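Local coordinates for protein alpha-amylase/trypsin inhibitor (PDB 1B1U) that inhibits both trypsin and alpha-amylase, and may thereby protect ragi seeds against hydrolytic enzymes from inside and outside the seed, at residues 60-64 against 65-69. Numbering follows the deposited sequence.
Sequences VRILM and DGVVT
Arg-61 brings the edge of its guanidinium, with both terminal nitrogens, to the Gly-66 carbonyl oxygen at the C-terminal end of helix 53-64, where the chain turns at Gly-66 into strand 67-68 of a two-stranded antiparallel hairpin in this disulfide-linked cereal inhibitor. Asp-65 N bonds to Arg-61 O, 2.8 Å away, continuing the i to i+4 pattern at the helix end, the donor lying nearly in line with the carbonyl (C=O...N 168°). Gly-66 then leaves helical geometry with positive phi; at these backbone angles a CB would collide with the Asp-65 carbonyl oxygen, which explains the glycine. Its O takes both terminal nitrogens of Arg-61: NH2 at 3.2 Å, tilted 26° from the carbonyl plane, and NH1 more weakly at 3.4 Å. A bend at chi3 (58°), after two extended torsions, turns the guanidinium toward this oxygen. NH2 also pairs with Glu-58 one turn earlier, so helix and turn share one cation. With an alanine at Arg-61 the Gly-66 carbonyl would probably lose both of these donors, and Glu-58 its salt-bridge partner. The Asp-65 carboxylate does not form a salt bridge here: its OD2 stays 4.5 Å from Arg-61 NH1, although the opposite charges may still attract weakly, and its OD1 has a long, weak ion pair with Arg-91. On the strand side, Ile-62 sets CG2 against Val-67 CB at 3.9 Å, while Val-67, also packed on Pro-8, brings its CG2 in plane to the guanidinium edge, 3.7 Å from Arg-61 NH2.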
ATOM      1  N   VAL A  60      -4.377  -0.329  -0.135  1.00 11.99           N
ATOM      2  CA  VAL A  60      -3.261  -0.955  -0.835  1.00 11.20           C
ATOM      3  C   VAL A  60      -3.536  -0.903  -2.337  1.00  5.85           C
ATOM      4  O   VAL A  60      -2.651  -0.566  -3.113  1.00  3.08           O
ATOM      5  CB  VAL A  60      -3.048  -2.425  -0.368  1.00 10.50           C
ATOM      6  CG1 VAL A  60      -2.052  -3.145  -1.281  1.00  2.00           C
ATOM      7  CG2 VAL A  60      -2.516  -2.428   1.056  1.00 11.34           C
ATOM      8  N   ARG A  61      -4.764  -1.223  -2.734  1.00  8.23           N
ATOM      9  CA  ARG A  61      -5.147  -1.174  -4.148  1.00 10.55           C
ATOM     10  C   ARG A  61      -4.920   0.231  -4.685  1.00  8.97           C
ATOM     11  O   ARG A  61      -4.455   0.412  -5.812  1.00 10.20           O
ATOM     12  CB  ARG A  61      -6.622  -1.550  -4.325  1.00 10.43           C
ATOM     13  CG  ARG A  61      -7.045  -1.789  -5.774  1.00 10.09           C
ATOM     14  CD  ARG A  61      -8.555  -1.587  -5.962  1.00  6.19           C
ATOM     15  NE  ARG A  61      -8.975  -0.250  -5.558  1.00  2.00           N
ATOM     16  CZ  ARG A  61      -8.722   0.837  -6.274  1.00  6.36           C
ATOM     17  NH1 ARG A  61      -8.066   0.730  -7.413  1.00 12.32           N
ATOM     18  NH2 ARG A  61      -9.090   2.033  -5.846  1.00  8.81           N
ATOM     19  N   ILE A  62      -5.239   1.232  -3.872  1.00  9.29           N
ATOM     20  CA  ILE A  62      -5.064   2.617  -4.295  1.00 12.69           C
ATOM     21  C   ILE A  62      -3.584   2.917  -4.502  1.00 12.62           C
ATOM     22  O   ILE A  62      -3.216   3.722  -5.361  1.00 13.53           O
ATOM     23  CB  ILE A  62      -5.617   3.626  -3.248  1.00 14.22           C
ATOM     24  CG1 ILE A  62      -7.079   3.322  -2.909  1.00 15.47           C
ATOM     25  CG2 ILE A  62      -5.489   5.037  -3.786  1.00 13.89           C
ATOM     26  CD1 ILE A  62      -7.672   4.256  -1.831  1.00  9.31           C
ATOM     27  N   LEU A  63      -2.736   2.284  -3.691  1.00 16.51           N
ATOM     28  CA  LEU A  63      -1.291   2.482  -3.790  1.00 10.50           C
ATOM     29  C   LEU A  63      -0.830   1.990  -5.148  1.00  4.77           C
ATOM     30  O   LEU A  63      -0.044   2.644  -5.831  1.00  2.38           O
ATOM     31  CB  LEU A  63      -0.563   1.694  -2.692  1.00 13.47           C
ATOM     32  CG  LEU A  63       0.967   1.571  -2.737  1.00 11.71           C
ATOM     33  CD1 LEU A  63       1.639   2.956  -2.702  1.00  6.85           C
ATOM     34  CD2 LEU A  63       1.413   0.715  -1.555  1.00 13.25           C
ATOM     35  N   MET A  64      -1.323   0.824  -5.532  1.00  2.00           N
ATOM     36  CA  MET A  64      -0.949   0.244  -6.804  1.00  6.05           C
ATOM     37  C   MET A  64      -1.558   0.969  -8.001  1.00  9.03           C
ATOM     38  O   MET A  64      -0.870   1.636  -8.771  1.00  6.95           O
ATOM     39  CB  MET A  64      -1.380  -1.218  -6.843  1.00  8.12           C
ATOM     40  CG  MET A  64      -1.211  -1.966  -5.530  1.00  4.18           C
ATOM     41  SD  MET A  64      -1.766  -3.656  -5.661  1.00  8.39           S
ATOM     42  CE  MET A  64      -2.895  -3.740  -4.376  1.00  2.30           C
ATOM     43  N   ASP A  65      -2.875   0.856  -8.109  1.00 14.04           N
ATOM     44  CA  ASP A  65      -3.641   1.400  -9.219  1.00 14.24           C
ATOM     45  C   ASP A  65      -4.187   2.823  -9.179  1.00 15.19           C
ATOM     46  O   ASP A  65      -4.338   3.450 -10.222  1.00 19.44           O
ATOM     47  CB  ASP A  65      -4.758   0.410  -9.509  1.00 13.12           C
ATOM     48  CG  ASP A  65      -4.246  -1.012  -9.539  1.00  8.64           C
ATOM     49  OD1 ASP A  65      -3.031  -1.168  -9.779  1.00 13.54           O
ATOM     50  OD2 ASP A  65      -5.026  -1.965  -9.327  1.00  9.53           O
ATOM     51  N   GLY A  66      -4.515   3.331  -8.004  1.00 17.15           N
ATOM     52  CA  GLY A  66      -5.000   4.698  -7.951  1.00 15.16           C
ATOM     53  C   GLY A  66      -6.474   4.932  -7.699  1.00 14.85           C
ATOM     54  O   GLY A  66      -7.284   4.008  -7.571  1.00 13.11           O
ATOM     55  N   VAL A  67      -6.826   6.209  -7.634  1.00 15.98           N
ATOM     56  CA  VAL A  67      -8.206   6.581  -7.382  1.00 15.30           C
ATOM     57  C   VAL A  67      -8.440   8.079  -7.621  1.00 13.09           C
ATOM     58  O   VAL A  67      -7.502   8.889  -7.610  1.00  8.30           O
ATOM     59  CB  VAL A  67      -8.599   6.168  -5.916  1.00 15.20           C
ATOM     60  CG1 VAL A  67      -8.457   7.342  -4.965  1.00 10.64           C
ATOM     61  CG2 VAL A  67     -10.004   5.590  -5.887  1.00 14.12           C
ATOM     62  N   VAL A  68      -9.698   8.427  -7.881  1.00 15.66           N
ATOM     63  CA  VAL A  68     -10.089   9.817  -8.090  1.00 16.60           C
ATOM     64  C   VAL A  68     -10.796  10.254  -6.807  1.00 17.02           C
ATOM     65  O   VAL A  68     -11.763   9.627  -6.383  1.00 16.50           O
ATOM     66  CB  VAL A  68     -11.090  10.005  -9.303  1.00 14.63           C
ATOM     67  CG1 VAL A  68     -11.000  11.423  -9.832  1.00 12.58           C
ATOM     68  CG2 VAL A  68     -10.790   9.032 -10.421  1.00 10.94           C
ATOM     69  N   THR A  69     -10.289  11.307  -6.177  1.00 24.21           N
ATOM     70  CA  THR A  69     -10.886  11.843  -4.957  1.00 32.06           C
ATOM     71  C   THR A  69     -12.254  12.394  -5.352  1.00 32.75           C
ATOM     72  O   THR A  69     -12.463  12.747  -6.509  1.00 34.16           O
ATOM     73  CB  THR A  69     -10.022  13.005  -4.388  1.00 35.36           C
ATOM     74  OG1 THR A  69      -8.714  12.516  -4.074  1.00 41.38           O
ATOM     75  CG2 THR A  69     -10.646  13.596  -3.133  1.00 36.49           C
TER